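Long-range contacts in replicative DNA helicase (Helicobacter pylori, PDB 3GXV), which probably unwinds the DNA duplex at the replication fork as a hexameric, ATP-driven motor and, through its N-terminal domain, interacts with primase: residues Glu14-Ser19 with Ser89-Ile94; Leu35-Phe40 with Leu47-Ala52; Asp39-Pro44 with Ile106-Phe111. All blocks are in the same frame, centred on the assembly; numbering follows the deposited sequence.

Interaction 1 of 3, residues Glu14-Ser19 with Ser89-Ile94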
loop_
_atom_site.group_PDB
_atom_site.type_symbol
_atom_site.label_atom_id
_atom_site.label_comp_id
_atom_site.label_asym_id
_atom_site.label_seq_id
_atom_site.Cartn_x
_atom_site.Cartn_y
_atom_site.Cartn_z
ATOM N N GLU B 14 11.051 -2.581 16.117
ATOM C CA GLU B 14 9.907 -1.767 15.737
ATOM C C GLU B 14 9.911 -1.471 14.251
ATOM O O GLU B 14 8.856 -1.394 13.631
ATOM C CB GLU B 14 9.893 -0.455 16.526
ATOM C CG GLU B 14 9.821 -0.664 18.035
ATOM C CD GLU B 14 9.615 0.613 18.824
ATOM O OE1 GLU B 14 10.069 1.707 18.390
ATOM O OE2 GLU B 14 9.010 0.514 19.908
ATOM N N ARG B 15 11.098 -1.297 13.687
ATOM C CA ARG B 15 11.223 -1.020 12.267
ATOM C C ARG B 15 10.862 -2.267 11.480
ATOM O O ARG B 15 10.090 -2.208 10.520
ATOM C CB ARG B 15 12.658 -0.613 11.910
ATOM C CG ARG B 15 13.094 0.728 12.464
ATOM C CD ARG B 15 14.397 1.199 11.819
ATOM N NE ARG B 15 15.562 0.430 12.250
ATOM C CZ ARG B 15 16.464 0.855 13.133
ATOM N NH1 ARG B 15 16.354 2.047 13.695
ATOM N NH2 ARG B 15 17.484 0.083 13.449
ATOM N N ILE B 16 11.434 -3.400 11.880
ATOM C CA ILE B 16 11.170 -4.643 11.175
ATOM C C ILE B 16 9.671 -4.926 11.138
ATOM O O ILE B 16 9.162 -5.464 10.176
ATOM C CB ILE B 16 11.898 -5.827 11.831
ATOM C CG1 ILE B 16 13.416 -5.615 11.754
ATOM C CG2 ILE B 16 11.490 -7.118 11.130
ATOM C CD1 ILE B 16 14.241 -6.631 12.549
ATOM N N VAL B 17 8.972 -4.539 12.197
ATOM C CA VAL B 17 7.537 -4.742 12.287
ATOM C C VAL B 17 6.808 -3.820 11.322
ATOM O O VAL B 17 5.871 -4.247 10.644
ATOM C CB VAL B 17 7.039 -4.472 13.716
ATOM C CG1 VAL B 17 5.517 -4.574 13.778
ATOM C CG2 VAL B 17 7.656 -5.475 14.667
ATOM N N LEU B 18 7.251 -2.559 11.275
ATOM C CA LEU B 18 6.659 -1.535 10.410
ATOM C C LEU B 18 7.002 -1.845 8.953
ATOM O O LEU B 18 6.194 -1.625 8.050
ATOM C CB LEU B 18 7.181 -0.137 10.786
ATOM C CG LEU B 18 6.772 0.522 12.119
ATOM C CD1 LEU B 18 7.467 1.876 12.251
ATOM C CD2 LEU B 18 5.271 0.715 12.179
ATOM N N SER B 19 8.216 -2.341 8.739
ATOM C CA SER B 19 8.664 -2.721 7.409
ATOM C C SER B 19 7.819 -3.903 6.957
ATOM O O SER B 19 7.504 -4.020 5.779
ATOM C CB SER B 19 10.136 -3.130 7.424
ATOM O OG SER B 19 10.472 -3.792 6.219
ATOM N N SER B 89 14.602 -5.409 7.100
ATOM C CA SER B 89 14.079 -6.630 6.497
ATOM C C SER B 89 12.779 -7.156 7.065
ATOM O O SER B 89 12.669 -7.445 8.251
ATOM C CB SER B 89 15.131 -7.733 6.580
ATOM O OG SER B 89 16.364 -7.300 6.031
ATOM N N PRO B 90 11.762 -7.258 6.203
ATOM C CA PRO B 90 10.460 -7.760 6.594
ATOM C C PRO B 90 10.814 -9.181 7.061
ATOM O O PRO B 90 11.565 -9.930 6.414
ATOM C CB PRO B 90 9.643 -7.736 5.283
ATOM C CG PRO B 90 10.440 -6.723 4.375
ATOM C CD PRO B 90 11.840 -7.040 4.756
ATOM N N ILE B 91 10.305 -9.576 8.208
ATOM C CA ILE B 91 10.573 -10.906 8.728
ATOM C C ILE B 91 9.325 -11.731 8.453
ATOM O O ILE B 91 8.348 -11.228 7.904
ATOM C CB ILE B 91 10.921 -10.747 10.211
ATOM C CG1 ILE B 91 12.435 -10.920 10.338
ATOM C CG2 ILE B 91 10.117 -11.664 11.096
ATOM C CD1 ILE B 91 13.302 -9.958 9.474
ATOM N N ASP B 92 9.377 -13.009 8.762
ATOM C CA ASP B 92 8.201 -13.824 8.559
ATOM C C ASP B 92 7.669 -13.951 9.976
ATOM O O ASP B 92 8.441 -14.233 10.888
ATOM C CB ASP B 92 8.592 -15.197 8.006
ATOM C CG ASP B 92 8.431 -15.318 6.487
ATOM O OD1 ASP B 92 8.570 -16.449 5.982
ATOM O OD2 ASP B 92 8.168 -14.331 5.789
ATOM N N ASN B 93 6.379 -13.714 10.172
ATOM C CA ASN B 93 5.816 -13.799 11.515
ATOM C C ASN B 93 6.480 -12.823 12.476
ATOM O O ASN B 93 7.490 -13.141 13.109
ATOM C CB ASN B 93 5.933 -15.224 12.079
ATOM C CG ASN B 93 5.229 -15.375 13.416
ATOM O OD1 ASN B 93 4.194 -14.758 13.648
ATOM N ND2 ASN B 93 5.778 -16.206 14.296
ATOM N N ILE B 94 5.894 -11.629 12.562
ATOM C CA ILE B 94 6.379 -10.571 13.441
ATOM C C ILE B 94 5.601 -10.565 14.752
ATOM O O ILE B 94 5.595 -9.571 15.478
ATOM C CB ILE B 94 6.234 -9.176 12.779
ATOM C CG1 ILE B 94 4.943 -9.108 11.958
ATOM C CG2 ILE B 94 7.447 -8.874 11.926
ATOM C CD1 ILE B 94 3.679 -9.193 12.780
#
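In the helical N-terminal domain of this DnaB-type helicase, the loop linking helices 79-87 and 95-119 lies against one flank of helix 3-23, where I16, V17 and S19 meet S89, P90, I91 and I94. No hydrogen bond crosses between the segments, which bury 297 Å². I16 does most of the touching with its CG2 branch. Chi1 of -63° sets this methyl anti to the backbone N and lays it against the loop, 3.8 Å from I91 CB. I16 CG2 is also modelled 3.1 Å from S89 O, a methyl-to-carbonyl approach that is doubtful because that oxygen is crowded in the model. One helical turn on, S19 OG sits by the proline ring at van der Waals range, 3.5 Å from P90 CG; its hydrogen bond goes to the carbonyl of A88. At the far end the CB of I94, the N-cap residue of helix 95-119, faces helix 3-23, and its CG2 lies 4.1 Å from V17 CA and 4.4 Å from V17 CG2. The loop thus brings in the start of helix 95-119, whose Y97 packs on I16 and V17 and whose I101 packs on V17 and E14, while helix 79-87 meets R15 and L18.

Interaction 2 of 3, residues Leu35-Phe40 with Leu47-Ala52; sequences LEPSDF and LFFEIA
L35 meets the ring of F49 with both its backbone and its side chain. Its carbonyl O stands 3.2 Å from F49 CE2, at the ring edge and near the ring plane, so the oxygen faces the aromatic rim and not the pi cloud; L35 CB is 4.4 Å from the same CE2. The CB of E36 points away, but its backbone N donates to D39 OD2 at 2.9 Å. That bond reaches the anti side of the carboxylate, lies 21° out of its plane and spans the short 3-10 turn 37-39. P37 comes next and forms the closest CA pair of the contact, its CA 5.7 Å from that of F49. Its N lies at the edge of the F49 ring, in plane, while its CG touches F49 CD2 at 3.9 Å and E50 CB at 4.0 Å, bridging two successive helix residues. F40 closes the segment from another direction: its CZ lies over one face of F49, and its CE1 comes 3.6 Å from F49 CG. The planes are inclined at 41°, an oblique pairing. Chi1 of -167° places F49 CG anti to its backbone N and projects the ring from helix 43-57 into this setting, rimmed by L35 and P37 and covered on a face by F40. L18 and I21 of helix 3-23 and I28 and V31 of helix 27-32 also pack on F49. The arrangement is that of a helical-bundle core in which a connecting loop folds back on the helix it leads into.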
loop_
_atom_site.group_PDB
_atom_site.type_symbol
_atom_site.label_atom_id
_atom_site.label_comp_id
_atom_site.label_asym_id
_atom_site.label_seq_id
_atom_site.Cartn_x
_atom_site.Cartn_y
_atom_site.Cartn_z
ATOM N N LEU B 35 -1.174 -3.052 19.435
ATOM C CA LEU B 35 -0.367 -1.843 19.510
ATOM C C LEU B 35 -1.001 -0.533 19.071
ATOM O O LEU B 35 -1.690 -0.466 18.065
ATOM C CB LEU B 35 0.915 -2.038 18.697
ATOM C CG LEU B 35 1.934 -3.089 19.149
ATOM C CD1 LEU B 35 2.966 -3.298 18.061
ATOM C CD2 LEU B 35 2.601 -2.640 20.437
ATOM N N GLU B 36 -0.753 0.511 19.850
ATOM C CA GLU B 36 -1.208 1.855 19.525
ATOM C C GLU B 36 0.092 2.595 19.195
ATOM O O GLU B 36 1.172 2.135 19.559
ATOM C CB GLU B 36 -1.880 2.518 20.734
ATOM C CG GLU B 36 -3.218 1.923 21.136
ATOM C CD GLU B 36 -4.188 1.803 19.976
ATOM O OE1 GLU B 36 -4.094 2.604 19.021
ATOM O OE2 GLU B 36 -5.057 0.912 20.028
ATOM N N PRO B 37 0.013 3.739 18.497
ATOM C CA PRO B 37 1.249 4.474 18.173
ATOM C C PRO B 37 2.064 4.775 19.443
ATOM O O PRO B 37 3.281 4.541 19.500
ATOM C CB PRO B 37 0.731 5.741 17.497
ATOM C CG PRO B 37 -0.532 5.260 16.807
ATOM C CD PRO B 37 -1.168 4.362 17.859
ATOM N N SER B 38 1.375 5.269 20.466
ATOM C CA SER B 38 1.998 5.606 21.737
ATOM C C SER B 38 2.759 4.433 22.362
ATOM O O SER B 38 3.498 4.617 23.326
ATOM C CB SER B 38 0.929 6.108 22.718
ATOM O OG SER B 38 -0.082 5.130 22.938
ATOM N N ASP B 39 2.592 3.224 21.824
ATOM C CA ASP B 39 3.305 2.080 22.381
ATOM C C ASP B 39 4.686 1.872 21.796
ATOM O O ASP B 39 5.375 0.933 22.185
ATOM C CB ASP B 39 2.511 0.785 22.208
ATOM C CG ASP B 39 1.303 0.724 23.099
ATOM O OD1 ASP B 39 1.424 1.062 24.298
ATOM O OD2 ASP B 39 0.235 0.326 22.600
ATOM N N PHE B 40 5.086 2.734 20.861
ATOM C CA PHE B 40 6.408 2.609 20.243
ATOM C C PHE B 40 7.433 3.399 21.030
ATOM O O PHE B 40 7.159 4.501 21.473
ATOM C CB PHE B 40 6.390 3.090 18.793
ATOM C CG PHE B 40 5.754 2.116 17.847
ATOM C CD1 PHE B 40 4.365 2.007 17.763
ATOM C CD2 PHE B 40 6.536 1.257 17.092
ATOM C CE1 PHE B 40 3.779 1.055 16.943
ATOM C CE2 PHE B 40 5.946 0.293 16.264
ATOM C CZ PHE B 40 4.566 0.200 16.197
ATOM N N LEU B 47 4.757 7.578 15.105
ATOM C CA LEU B 47 4.181 8.538 14.171
ATOM C C LEU B 47 3.902 7.829 12.843
ATOM O O LEU B 47 2.857 8.054 12.209
ATOM C CB LEU B 47 5.139 9.724 13.964
ATOM C CG LEU B 47 4.725 10.878 13.031
ATOM C CD1 LEU B 47 3.236 11.168 13.174
ATOM C CD2 LEU B 47 5.550 12.128 13.362
ATOM N N PHE B 48 4.844 6.975 12.435
ATOM C CA PHE B 48 4.716 6.198 11.205
ATOM C C PHE B 48 3.501 5.276 11.339
ATOM O O PHE B 48 2.636 5.263 10.470
ATOM C CB PHE B 48 5.963 5.344 10.973
ATOM C CG PHE B 48 5.979 4.635 9.647
ATOM C CD1 PHE B 48 6.530 5.244 8.534
ATOM C CD2 PHE B 48 5.464 3.345 9.519
ATOM C CE1 PHE B 48 6.569 4.578 7.304
ATOM C CE2 PHE B 48 5.498 2.674 8.298
ATOM C CZ PHE B 48 6.055 3.290 7.190
ATOM N N PHE B 49 3.442 4.514 12.430
ATOM C CA PHE B 49 2.317 3.609 12.666
ATOM C C PHE B 49 0.990 4.371 12.562
ATOM O O PHE B 49 -0.018 3.854 12.079
ATOM C CB PHE B 49 2.431 2.968 14.057
ATOM C CG PHE B 49 1.502 1.797 14.267
ATOM C CD1 PHE B 49 1.532 0.706 13.395
ATOM C CD2 PHE B 49 0.571 1.803 15.303
ATOM C CE1 PHE B 49 0.650 -0.353 13.554
ATOM C CE2 PHE B 49 -0.320 0.739 15.470
ATOM C CZ PHE B 49 -0.281 -0.332 14.595
ATOM N N GLU B 50 1.016 5.616 13.019
ATOM C CA GLU B 50 -0.145 6.488 13.031
ATOM C C GLU B 50 -0.612 6.800 11.614
ATOM O O GLU B 50 -1.781 6.609 11.277
ATOM C CB GLU B 50 0.232 7.775 13.754
ATOM C CG GLU B 50 -0.900 8.614 14.326
ATOM C CD GLU B 50 -0.353 9.887 14.950
ATOM O OE1 GLU B 50 -0.041 10.828 14.190
ATOM O OE2 GLU B 50 -0.197 9.936 16.192
ATOM N N ILE B 51 0.309 7.287 10.785
ATOM C CA ILE B 51 -0.022 7.623 9.406
ATOM C C ILE B 51 -0.490 6.374 8.666
ATOM O O ILE B 51 -1.368 6.446 7.800
ATOM C CB ILE B 51 1.190 8.237 8.668
ATOM C CG1 ILE B 51 1.574 9.578 9.309
ATOM C CG2 ILE B 51 0.846 8.447 7.203
ATOM C CD1 ILE B 51 2.974 10.075 8.931
ATOM N N ALA B 52 0.085 5.229 9.017
ATOM C CA ALA B 52 -0.281 3.976 8.372
ATOM C C ALA B 52 -1.710 3.610 8.743
ATOM O O ALA B 52 -2.509 3.256 7.880
ATOM C CB ALA B 52 0.683 2.861 8.784
#

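Interaction 3 of 3, residues Asp39-Pro44 with Ile106-Phe111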
loop_
_atom_site.group_PDB
_atom_site.type_symbol
_atom_site.label_atom_id
_atom_site.label_comp_id
_atom_site.label_asym_id
_atom_site.label_seq_id
_atom_site.Cartn_x
_atom_site.Cartn_y
_atom_site.Cartn_z
ATOM N N ASP B 39 2.592 3.224 21.824
ATOM C CA ASP B 39 3.305 2.080 22.381
ATOM C C ASP B 39 4.686 1.872 21.796
ATOM O O ASP B 39 5.375 0.933 22.185
ATOM C CB ASP B 39 2.511 0.785 22.208
ATOM C CG ASP B 39 1.303 0.724 23.099
ATOM O OD1 ASP B 39 1.424 1.062 24.298
ATOM O OD2 ASP B 39 0.235 0.326 22.600
ATOM N N PHE B 40 5.086 2.734 20.861
ATOM C CA PHE B 40 6.408 2.609 20.243
ATOM C C PHE B 40 7.433 3.399 21.030
ATOM O O PHE B 40 7.159 4.501 21.473
ATOM C CB PHE B 40 6.390 3.090 18.793
ATOM C CG PHE B 40 5.754 2.116 17.847
ATOM C CD1 PHE B 40 4.365 2.007 17.763
ATOM C CD2 PHE B 40 6.536 1.257 17.092
ATOM C CE1 PHE B 40 3.779 1.055 16.943
ATOM C CE2 PHE B 40 5.946 0.293 16.264
ATOM C CZ PHE B 40 4.566 0.200 16.197
ATOM N N TYR B 41 8.611 2.806 21.192
ATOM C CA TYR B 41 9.729 3.378 21.937
ATOM C C TYR B 41 10.342 4.582 21.215
ATOM O O TYR B 41 10.522 5.649 21.806
ATOM C CB TYR B 41 10.755 2.268 22.170
ATOM C CG TYR B 41 12.142 2.698 22.597
ATOM C CD1 TYR B 41 12.348 3.501 23.719
ATOM C CD2 TYR B 41 13.252 2.269 21.884
ATOM C CE1 TYR B 41 13.647 3.870 24.108
ATOM C CE2 TYR B 41 14.533 2.616 22.264
ATOM C CZ TYR B 41 14.723 3.416 23.366
ATOM O OH TYR B 41 16.000 3.778 23.693
ATOM N N TYR B 42 10.671 4.405 19.941
ATOM C CA TYR B 42 11.219 5.499 19.146
ATOM C C TYR B 42 9.985 6.219 18.586
ATOM O O TYR B 42 9.276 5.678 17.749
ATOM C CB TYR B 42 12.064 4.945 18.007
ATOM C CG TYR B 42 12.828 6.001 17.265
ATOM C CD1 TYR B 42 13.628 6.910 17.952
ATOM C CD2 TYR B 42 12.761 6.096 15.878
ATOM C CE1 TYR B 42 14.341 7.881 17.279
ATOM C CE2 TYR B 42 13.471 7.064 15.196
ATOM C CZ TYR B 42 14.264 7.955 15.903
ATOM O OH TYR B 42 15.008 8.906 15.246
ATOM N N PRO B 43 9.716 7.442 19.053
ATOM C CA PRO B 43 8.560 8.234 18.614
ATOM C C PRO B 43 8.277 8.290 17.115
ATOM O O PRO B 43 7.129 8.204 16.696
ATOM C CB PRO B 43 8.845 9.614 19.204
ATOM C CG PRO B 43 9.607 9.288 20.439
ATOM C CD PRO B 43 10.568 8.234 19.951
ATOM N N PRO B 44 9.318 8.460 16.289
ATOM C CA PRO B 44 9.071 8.517 14.840
ATOM C C PRO B 44 8.425 7.240 14.276
ATOM O O PRO B 44 7.768 7.276 13.225
ATOM C CB PRO B 44 10.460 8.777 14.270
ATOM C CG PRO B 44 11.082 9.638 15.346
ATOM C CD PRO B 44 10.694 8.892 16.604
ATOM N N ILE B 106 4.563 -1.420 28.203
ATOM C CA ILE B 106 3.992 -1.599 29.538
ATOM C C ILE B 106 5.019 -1.363 30.649
ATOM O O ILE B 106 4.701 -0.778 31.691
ATOM C CB ILE B 106 3.378 -3.020 29.676
ATOM C CG1 ILE B 106 2.207 -3.155 28.699
ATOM C CG2 ILE B 106 2.933 -3.279 31.123
ATOM C CD1 ILE B 106 1.499 -4.499 28.763
ATOM N N LYS B 107 6.242 -1.831 30.428
ATOM C CA LYS B 107 7.297 -1.635 31.401
ATOM C C LYS B 107 7.543 -0.144 31.611
ATOM O O LYS B 107 7.624 0.310 32.748
ATOM C CB LYS B 107 8.593 -2.319 30.951
ATOM C CG LYS B 107 8.556 -3.819 31.054
ATOM C CD LYS B 107 9.943 -4.419 31.146
ATOM C CE LYS B 107 10.611 -4.065 32.463
ATOM N NZ LYS B 107 11.898 -4.789 32.681
ATOM N N ARG B 108 7.656 0.609 30.521
ATOM C CA ARG B 108 7.891 2.052 30.598
ATOM C C ARG B 108 6.735 2.765 31.314
ATOM O O ARG B 108 6.944 3.757 32.016
ATOM C CB ARG B 108 8.092 2.644 29.192
ATOM C CG ARG B 108 9.367 2.174 28.493
ATOM C CD ARG B 108 9.670 3.011 27.253
ATOM N NE ARG B 108 8.556 3.003 26.302
ATOM C CZ ARG B 108 8.292 2.019 25.448
ATOM N NH1 ARG B 108 9.072 0.937 25.404
ATOM N NH2 ARG B 108 7.232 2.104 24.650
ATOM N N LYS B 109 5.522 2.250 31.139
ATOM C CA LYS B 109 4.349 2.814 31.797
ATOM C C LYS B 109 4.408 2.470 33.288
ATOM O O LYS B 109 3.930 3.212 34.138
ATOM C CB LYS B 109 3.069 2.237 31.185
ATOM C CG LYS B 109 2.857 2.601 29.732
ATOM C CD LYS B 109 1.453 2.224 29.284
ATOM C CE LYS B 109 1.327 2.261 27.772
ATOM N NZ LYS B 109 1.642 3.605 27.206
ATOM N N LEU B 110 5.004 1.325 33.583
ATOM C CA LEU B 110 5.159 0.864 34.945
ATOM C C LEU B 110 6.119 1.788 35.669
ATOM O O LEU B 110 5.847 2.244 36.776
ATOM C CB LEU B 110 5.706 -0.563 34.942
ATOM C CG LEU B 110 4.683 -1.653 34.610
ATOM C CD1 LEU B 110 5.404 -2.942 34.267
ATOM C CD2 LEU B 110 3.747 -1.845 35.792
ATOM N N PHE B 111 7.241 2.050 35.013
ATOM C CA PHE B 111 8.294 2.911 35.514
ATOM C C PHE B 111 7.809 4.359 35.673
ATOM O O PHE B 111 8.176 5.043 36.633
ATOM C CB PHE B 111 9.479 2.859 34.549
ATOM C CG PHE B 111 10.756 3.365 35.136
ATOM C CD1 PHE B 111 11.522 2.559 35.969
ATOM C CD2 PHE B 111 11.196 4.666 34.872
ATOM C CE1 PHE B 111 12.710 3.045 36.532
ATOM C CE2 PHE B 111 12.383 5.151 35.433
ATOM C CZ PHE B 111 13.134 4.341 36.258
HETATM O O HOH W 1 8.107 -0.396 23.054
HETATM O O HOH W 2 6.139 4.856 24.467
#
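This is a polar, partly water-mediated contact in which R108 and K109 of helix 95-119 reach the loop leading into helix 43-57, meeting D39, F40 and Y41. The segments stay well apart, with D39 and I106 CA atoms 8.1 Å from each other, and only 185 Å² is buried; long side chains span the gap. The R108 chain bends at chi3 (-57°), which turns its guanidinium to the loop backbone. D39 O lies at the edge of that group, near its plane, yet the direct bond from R108 NH2 is weak, 3.3 Å long with an angle of 137° at the hydrogen. Two waters supplement the link: one molecule accepts from R108 NH1 at 2.9 Å and lies near D39 O, and a second accepts from R108 NH2 at 3.0 Å and donates to F40 O. One guanidinium face is covered by Y41, whose CB is 3.9 Å from R108 NH1. K109 adds a long salt bridge, its NZ 3.9 Å from D39 OD1, an oxygen that is hydrogen-bonded to S105 OG one turn earlier on helix 95-119. The loop is therefore held between two helices: 95-119 on the R108 side, and 3-23, whose L7 and L10 pack on Y41.

In the fold
Helix 3-23 joins the three contacts. E14 and L18, which do not take part in interaction 1 themselves, supply the bridges: L18 CD2 is 3.9 Å from F49 CD1 of interaction 2, and E14 OE2 is 2.7 Å from Y41 N of interaction 3, a probable hydrogen bond. Interactions 2 and 3 share D39 and F40, so one loop faces helix 43-57 through F40 and helix 95-119 through D39; their centres are 11 Å apart. Interactions 1 and 3 lie 18 Å apart, centre to centre, on opposite sides of the chain's centre. Both use the long C-terminal helix: interaction 1 reaches I94 at its N-cap position, and interaction 3 its middle, at R108 and K109.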